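Local coordinates for histidine-containing phosphotransfer protein 2 (Oryza sativa, PDB 1YVI), which relays phosphoryl groups from cytokinin sensor histidine kinases to B-type response regulators in the His-to-Asp phosphorelay, acting as a positive regulator of cytokinin signalling, at residues K108-D111 and G112-A116; A54-I57 and I58-A62; Q92-K95 and F96-Q100. One frame throughout, in Å; residues are numbered along the deposited sequence.

Interaction 1 of 3, residues K108-D111 and G112-A116; sequences KSRD and GCLMA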
loop_
_atom_site.group_PDB
_atom_site.type_symbol
_atom_site.label_atom_id
_atom_site.label_comp_id
_atom_site.label_asym_id
_atom_site.label_seq_id
_atom_site.Cartn_x
_atom_site.Cartn_y
_atom_site.Cartn_z
ATOM N N LYS A 108 -10.947 18.870 11.870
ATOM C CA LYS A 108 -11.160 18.193 13.129
ATOM C C LYS A 108 -12.480 17.389 13.125
ATOM O O LYS A 108 -13.309 17.507 14.010
ATOM C CB LYS A 108 -11.109 19.167 14.293
ATOM C CG LYS A 108 -9.754 19.924 14.372
ATOM C CD LYS A 108 -9.807 20.923 15.526
ATOM C CE LYS A 108 -8.445 21.399 15.929
ATOM N NZ LYS A 108 -8.455 21.778 17.393
ATOM N N SER A 109 -12.642 16.562 12.087
ATOM C CA SER A 109 -13.842 15.766 11.889
ATOM C C SER A 109 -13.515 14.278 12.075
ATOM O O SER A 109 -12.970 13.637 11.194
ATOM C CB SER A 109 -14.315 15.969 10.448
ATOM O OG SER A 109 -15.537 15.276 10.204
ATOM N N ARG A 110 -13.906 13.716 13.198
ATOM C CA ARG A 110 -13.697 12.307 13.476
ATOM C C ARG A 110 -14.386 11.471 12.386
ATOM O O ARG A 110 -13.803 10.526 11.835
ATOM C CB ARG A 110 -14.333 11.987 14.855
ATOM C CG ARG A 110 -14.227 10.503 15.208
ATOM C CD ARG A 110 -15.217 10.071 16.292
ATOM N NE ARG A 110 -15.101 10.842 17.547
ATOM C CZ ARG A 110 -14.376 10.508 18.614
ATOM N NH1 ARG A 110 -13.628 9.417 18.595
ATOM N NH2 ARG A 110 -14.384 11.281 19.706
ATOM N N ASP A 111 -15.630 11.841 12.056
ATOM C CA ASP A 111 -16.397 11.094 11.060
ATOM C C ASP A 111 -15.826 11.192 9.684
ATOM O O ASP A 111 -15.823 10.211 8.974
ATOM C CB ASP A 111 -17.881 11.488 11.074
ATOM C CG ASP A 111 -18.641 10.954 12.305
ATOM O OD1 ASP A 111 -18.084 10.336 13.270
ATOM O OD2 ASP A 111 -19.849 11.175 12.337
ATOM N N GLY A 112 -15.256 12.334 9.308
ATOM C CA GLY A 112 -14.586 12.453 8.021
ATOM C C GLY A 112 -13.312 11.563 7.962
ATOM O O GLY A 112 -13.044 10.926 6.963
ATOM N N CYS A 113 -12.518 11.579 9.030
ATOM C CA CYS A 113 -11.316 10.724 9.181
ATOM C C CYS A 113 -11.734 9.253 9.084
ATOM O O CYS A 113 -11.078 8.488 8.374
ATOM C CB CYS A 113 -10.631 11.003 10.529
ATOM S SG CYS A 113 -9.790 12.625 10.564
ATOM N N LEU A 114 -12.836 8.877 9.749
ATOM C CA LEU A 114 -13.332 7.499 9.702
ATOM C C LEU A 114 -13.733 7.092 8.308
ATOM O O LEU A 114 -13.418 5.983 7.869
ATOM C CB LEU A 114 -14.441 7.237 10.751
ATOM C CG LEU A 114 -14.017 7.017 12.197
ATOM C CD1 LEU A 114 -15.262 7.134 13.134
ATOM C CD2 LEU A 114 -13.341 5.692 12.431
ATOM N N MET A 115 -14.376 7.990 7.577
ATOM C CA MET A 115 -14.817 7.699 6.193
ATOM C C MET A 115 -13.619 7.679 5.274
ATOM O O MET A 115 -13.530 6.813 4.389
ATOM C CB MET A 115 -15.816 8.743 5.660
ATOM C CG MET A 115 -17.264 8.619 6.208
ATOM S SD MET A 115 -18.330 9.662 5.146
ATOM C CE MET A 115 -18.524 8.656 3.647
ATOM N N ALA A 116 -12.643 8.544 5.539
ATOM C CA ALA A 116 -11.388 8.519 4.757
ATOM C C ALA A 116 -10.567 7.218 4.995
ATOM O O ALA A 116 -9.992 6.649 4.061
ATOM C CB ALA A 116 -10.534 9.796 5.048
#
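A chi1 of -177° sets the Ser109 hydroxyl beside its own carbonyl carbon and forward to the backbone of Gly112; Arg110, with CG likewise opposite its nitrogen (chi1 177°), runs its side chain alongside that of Leu114, both pointing the same way, with Arg110 CG 4.1 Å from Leu114 CD1. Ser109 is the N-cap of helix 110-142. Its OG accepts from Gly112 N at 3.1 Å, a moderately bent bond, while its carbonyl O receives Cys113 N at 3.0 Å almost straight, so one residue serves two amides of the first turn. Glycine lets the hydroxyl lie close: Ser109 OG is 3.7 Å from Gly112 CA, and a beta carbon there would be tight against it. The turn is continued by Leu114 N to Arg110 O at 2.8 Å and Met115 N to Asp111 O at 3.0 Å. Just before the cap, Lys108 has a positive phi and closes helix 92-106 in a Schellman motif, so that two helices are joined by a very short connection. Side-chain packing is light. Farther out, the guanidinium NH1 of Arg110 bonds the carbonyls of Leu65 and Gln67, tying the start of this helix to the end of helix 42-65 and the loop beyond. Cys113 is buried and turns to Phe101 and Phe104 of helix 92-106, Leu65 and Phe72, whereas Asp111, Leu114 and Met115 are exposed. The serine hydroxyl thus gives the Gly112 amide an acceptor at the helix start, where the residue four places back, Lys108, lies before the helix, and the carboxylate of Asp111, in the first turn, probably interacts favourably with the positive end of the helix dipole.

Interaction 2 of 3, residues A54-I57 and I58-A62; sequences ADRI and INEIA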
loop_
_atom_site.group_PDB
_atom_site.type_symbol
_atom_site.label_atom_id
_atom_site.label_comp_id
_atom_site.label_asym_id
_atom_site.label_seq_id
_atom_site.Cartn_x
_atom_site.Cartn_y
_atom_site.Cartn_z
ATOM N N ALA A 54 1.717 -0.845 6.627
ATOM C CA ALA A 54 0.437 -0.156 6.309
ATOM C C ALA A 54 -0.658 -0.673 7.182
ATOM O O ALA A 54 -1.419 0.089 7.721
ATOM C CB ALA A 54 0.043 -0.375 4.850
ATOM N N ASP A 55 -0.757 -1.989 7.294
ATOM C CA ASP A 55 -1.772 -2.589 8.146
ATOM C C ASP A 55 -1.640 -2.111 9.613
ATOM O O ASP A 55 -2.638 -1.788 10.281
ATOM C CB ASP A 55 -1.644 -4.109 8.086
ATOM C CG ASP A 55 -2.503 -4.788 9.144
ATOM O OD1 ASP A 55 -3.727 -4.812 8.965
ATOM O OD2 ASP A 55 -1.949 -5.212 10.178
ATOM N N ARG A 56 -0.417 -2.051 10.099
ATOM C CA ARG A 56 -0.134 -1.525 11.440
ATOM C C ARG A 56 -0.568 -0.073 11.585
ATOM O O ARG A 56 -1.162 0.335 12.620
ATOM C CB ARG A 56 1.378 -1.614 11.731
ATOM C CG ARG A 56 1.739 -1.175 13.107
ATOM C CD ARG A 56 3.232 -1.173 13.369
ATOM N NE ARG A 56 3.987 -0.535 12.288
ATOM C CZ ARG A 56 4.243 0.764 12.215
ATOM N NH1 ARG A 56 3.817 1.614 13.152
ATOM N NH2 ARG A 56 4.934 1.211 11.195
ATOM N N ILE A 57 -0.226 0.758 10.609
ATOM C CA ILE A 57 -0.581 2.174 10.699
ATOM C C ILE A 57 -2.095 2.402 10.591
ATOM O O ILE A 57 -2.635 3.279 11.242
ATOM C CB ILE A 57 0.147 2.996 9.576
ATOM C CG1 ILE A 57 1.640 3.093 9.855
ATOM C CG2 ILE A 57 -0.409 4.459 9.477
ATOM C CD1 ILE A 57 2.470 3.320 8.577
ATOM N N ILE A 58 -2.736 1.728 9.651
ATOM C CA ILE A 58 -4.209 1.821 9.528
ATOM C C ILE A 58 -4.835 1.498 10.898
ATOM O O ILE A 58 -5.706 2.226 11.395
ATOM C CB ILE A 58 -4.739 0.848 8.449
ATOM C CG1 ILE A 58 -4.322 1.384 7.056
ATOM C CG2 ILE A 58 -6.289 0.606 8.627
ATOM C CD1 ILE A 58 -4.550 0.463 5.879
ATOM N N ASN A 59 -4.357 0.426 11.537
ATOM C CA ASN A 59 -4.902 0.044 12.851
ATOM C C ASN A 59 -4.587 1.065 13.911
ATOM O O ASN A 59 -5.435 1.323 14.759
ATOM C CB ASN A 59 -4.379 -1.308 13.283
ATOM C CG ASN A 59 -4.898 -2.431 12.409
ATOM O OD1 ASN A 59 -5.973 -2.333 11.833
ATOM N ND2 ASN A 59 -4.138 -3.533 12.345
ATOM N N GLU A 60 -3.411 1.705 13.868
ATOM C CA GLU A 60 -3.118 2.790 14.845
ATOM C C GLU A 60 -4.017 4.012 14.653
ATOM O O GLU A 60 -4.418 4.666 15.628
ATOM C CB GLU A 60 -1.645 3.283 14.800
ATOM C CG GLU A 60 -0.610 2.226 15.066
ATOM C CD GLU A 60 -0.403 1.861 16.534
ATOM O OE1 GLU A 60 -1.153 2.362 17.412
ATOM O OE2 GLU A 60 0.536 1.055 16.801
ATOM N N ILE A 61 -4.224 4.400 13.405
ATOM C CA ILE A 61 -5.173 5.472 13.120
ATOM C C ILE A 61 -6.593 5.126 13.627
ATOM O O ILE A 61 -7.217 5.954 14.308
ATOM C CB ILE A 61 -5.240 5.770 11.625
ATOM C CG1 ILE A 61 -3.875 6.380 11.153
ATOM C CG2 ILE A 61 -6.313 6.867 11.326
ATOM C CD1 ILE A 61 -3.703 6.301 9.593
ATOM N N ALA A 62 -7.089 3.922 13.298
ATOM C CA ALA A 62 -8.406 3.463 13.819
ATOM C C ALA A 62 -8.515 3.664 15.319
ATOM O O ALA A 62 -9.519 4.219 15.813
ATOM C CB ALA A 62 -8.708 1.999 13.407
HETATM O O HOH W 1 -5.725 -5.610 10.279
#
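Ile57 and Ile61, one turn apart on helix 42-65, form the close-packed side of this contact: Ile57 CG2 meets Ile61 CD1 at 3.8 Å as the two branched chains cross at a slant. Ile61 CG1 also lies 3.3 Å from Ile57 O, and Ile58 repeats the arrangement three residues earlier, with CG1 3.2 Å from Ala54 O. In each, CG1 beside the backbone nitrogen (chi1 -71° for Ile58) brings the longer branch back over the carbonyl of the preceding turn. The same two carbonyls accept the amides of Ile61 and Ile58 in nearly straight helical bonds. The outer side is looser and polar. Beyond the backbone bond from Asn59 N to Asp55 O, the side chains only approach, Asp55 OD2 3.5 Å from Asn59 ND2, their planes 86° apart. A water bridges them, donating to Asp55 OD1 at 2.5 Å and accepting a weak bond from Asn59 ND2 at 3.3 Å. This is an amphipathic helix of the HPt four-helix bundle: inward, Ala54 packs on Phe124 and Ile58 on Val120 and Arg121 of helix 110-142, while Ala54 also touches Leu82, and Ile61 meets Tyr78 and Val79, all on helix 72-89.

Interaction 3 of 3, residues Q92-K95 and F96-Q100; sequences QKVK and FTCMQ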
loop_
_atom_site.group_PDB
_atom_site.type_symbol
_atom_site.label_atom_id
_atom_site.label_comp_id
_atom_site.label_asym_id
_atom_site.label_seq_id
_atom_site.Cartn_x
_atom_site.Cartn_y
_atom_site.Cartn_z
ATOM N N GLN A 92 0.009 4.242 -5.478
ATOM C CA GLN A 92 -0.382 5.640 -5.696
ATOM C C GLN A 92 -1.803 5.934 -5.194
ATOM O O GLN A 92 -2.113 7.058 -4.791
ATOM C CB GLN A 92 -0.249 6.017 -7.189
ATOM C CG GLN A 92 -1.330 5.415 -8.108
ATOM C CD GLN A 92 -1.179 5.847 -9.581
ATOM O OE1 GLN A 92 -0.465 6.777 -9.881
ATOM N NE2 GLN A 92 -1.831 5.138 -10.481
ATOM N N LYS A 93 -2.690 4.959 -5.247
ATOM C CA LYS A 93 -4.097 5.247 -4.830
ATOM C C LYS A 93 -4.164 5.409 -3.310
ATOM O O LYS A 93 -4.865 6.254 -2.800
ATOM C CB LYS A 93 -5.037 4.122 -5.329
ATOM C CG LYS A 93 -5.160 4.102 -6.911
ATOM C CD LYS A 93 -6.135 3.102 -7.354
ATOM C CE LYS A 93 -7.586 3.595 -7.291
ATOM N NZ LYS A 93 -8.425 2.387 -7.663
ATOM N N VAL A 94 -3.420 4.584 -2.575
ATOM C CA VAL A 94 -3.371 4.764 -1.129
ATOM C C VAL A 94 -2.778 6.166 -0.887
ATOM O O VAL A 94 -3.259 6.940 -0.074
ATOM C CB VAL A 94 -2.510 3.664 -0.473
ATOM C CG1 VAL A 94 -2.335 3.886 1.038
ATOM C CG2 VAL A 94 -3.108 2.275 -0.772
ATOM N N LYS A 95 -1.703 6.485 -1.605
ATOM C CA LYS A 95 -1.067 7.795 -1.443
ATOM C C LYS A 95 -2.074 8.941 -1.682
ATOM O O LYS A 95 -2.123 9.891 -0.893
ATOM C CB LYS A 95 0.174 7.907 -2.395
ATOM C CG LYS A 95 0.820 9.260 -2.328
ATOM C CD LYS A 95 1.844 9.476 -3.429
ATOM C CE LYS A 95 1.152 9.679 -4.771
ATOM N NZ LYS A 95 2.122 9.507 -5.900
ATOM N N PHE A 96 -2.832 8.910 -2.779
ATOM C CA PHE A 96 -3.733 10.032 -3.047
ATOM C C PHE A 96 -4.842 10.148 -2.028
ATOM O O PHE A 96 -5.212 11.264 -1.666
ATOM C CB PHE A 96 -4.308 10.019 -4.463
ATOM C CG PHE A 96 -3.265 10.088 -5.513
ATOM C CD1 PHE A 96 -2.241 10.981 -5.393
ATOM C CD2 PHE A 96 -3.288 9.227 -6.587
ATOM C CE1 PHE A 96 -1.230 11.029 -6.353
ATOM C CE2 PHE A 96 -2.290 9.290 -7.538
ATOM C CZ PHE A 96 -1.276 10.184 -7.407
ATOM N N THR A 97 -5.304 9.013 -1.519
ATOM C CA THR A 97 -6.356 9.018 -0.451
ATOM C C THR A 97 -5.811 9.668 0.820
ATOM O O THR A 97 -6.484 10.506 1.437
ATOM C CB THR A 97 -6.854 7.607 -0.246
ATOM O OG1 THR A 97 -7.437 7.150 -1.488
ATOM C CG2 THR A 97 -7.910 7.571 0.865
ATOM N N CYS A 98 -4.564 9.330 1.188
ATOM C CA CYS A 98 -3.878 9.996 2.350
ATOM C C CYS A 98 -3.766 11.526 2.210
ATOM O O CYS A 98 -3.885 12.273 3.187
ATOM C CB CYS A 98 -2.450 9.407 2.563
ATOM S SG CYS A 98 -2.602 7.694 3.187
ATOM N N MET A 99 -3.484 11.975 0.993
ATOM C CA MET A 99 -3.392 13.391 0.691
ATOM C C MET A 99 -4.680 14.106 1.030
ATOM O O MET A 99 -4.682 15.161 1.693
ATOM C CB MET A 99 -3.023 13.562 -0.777
ATOM C CG MET A 99 -1.538 13.293 -0.991
ATOM S SD MET A 99 -0.995 13.191 -2.701
ATOM C CE MET A 99 -1.193 14.872 -3.263
ATOM N N GLN A 100 -5.787 13.513 0.622
ATOM C CA GLN A 100 -7.107 14.146 0.808
ATOM C C GLN A 100 -7.448 14.104 2.306
ATOM O O GLN A 100 -8.065 14.995 2.877
ATOM C CB GLN A 100 -8.160 13.338 0.003
ATOM C CG GLN A 100 -9.612 13.824 0.208
ATOM C CD GLN A 100 -10.486 13.759 -1.062
ATOM O OE1 GLN A 100 -10.597 12.719 -1.737
ATOM N NE2 GLN A 100 -11.132 14.882 -1.374
#
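Gln92 and Phe96 meet in the first turns of helix 92-106, one of the helices of the four-helix bundle that characterises HPt domains. The backbone bonds are regular: Phe96 N to Gln92 O at 2.8 Å, then Thr97, Cys98 and Met99 amides to the carbonyls of Lys93, Val94 and Lys95. Aromatic contacts centre on Phe96. Its CG stands beside the backbone nitrogen (chi1 -60°), laying the ring back along the preceding turn, so that Gln92 O sits over one face, 3.0 Å above the plane and displaced toward the rim. The aliphatic part of Gln92 also reaches the ring, CB lying 3.9 Å from Phe96 CE2, and its amide is inclined 39° to the ring plane; beyond it, Gln92 NE2 bonds Gly21 O. Lys95 bends at chi3 (73°), which brings CE back to 3.2 Å from Phe96 CE1, a tight approach oblique to the ring. Its ammonium group has a long, weak ion pair with Asp24. Shortened to an alanine here, the side chain would lose CE and NZ, which is likely to leave that flank of the Phe96 ring without its neighbour and the ring freer to turn, and Asp24 without its distant positive partner. The polar contact is that of Thr97, whose OG1 is 3.0 Å from Lys93 O and is hydrogen-bonded to Asp123 of helix 110-142. A light apolar contact joins Cys98 SG to Val94 CG1 at 4.4 Å. Both residues are buried; Val94 lies against Ser86 and also Asp123, Cys98 against Val79 and Lys83. On the exposed side, Met99 SD lies in the plane of the Phe96 ring, at its edge, 3.7 Å from Phe96 CD1.

Overall arrangement
Along the chain, interaction 2 on helix 42-65 comes first, then interaction 3 on helix 92-106, then interaction 1 at the start of helix 110-142; all fall within the HPt domain. Their centres are mutually about 15 Å apart. Interactions 1 and 3 touch, Ala116 O lying 3.9 Å from Thr97 CG2, where the two consecutive helices pack; interaction 2 stays about 5 Å from interaction 1 and 6 Å from interaction 3, nearest atoms. Helix 72-89, which carries His80, the predicted phosphorylation site, packs against both 54-62 and 92-100: Ile61 and Cys98 each touch Val79, the neighbour of His80 in sequence, joining helices 42-65 and 92-106 to the helix bearing the probable phosphotransfer histidine.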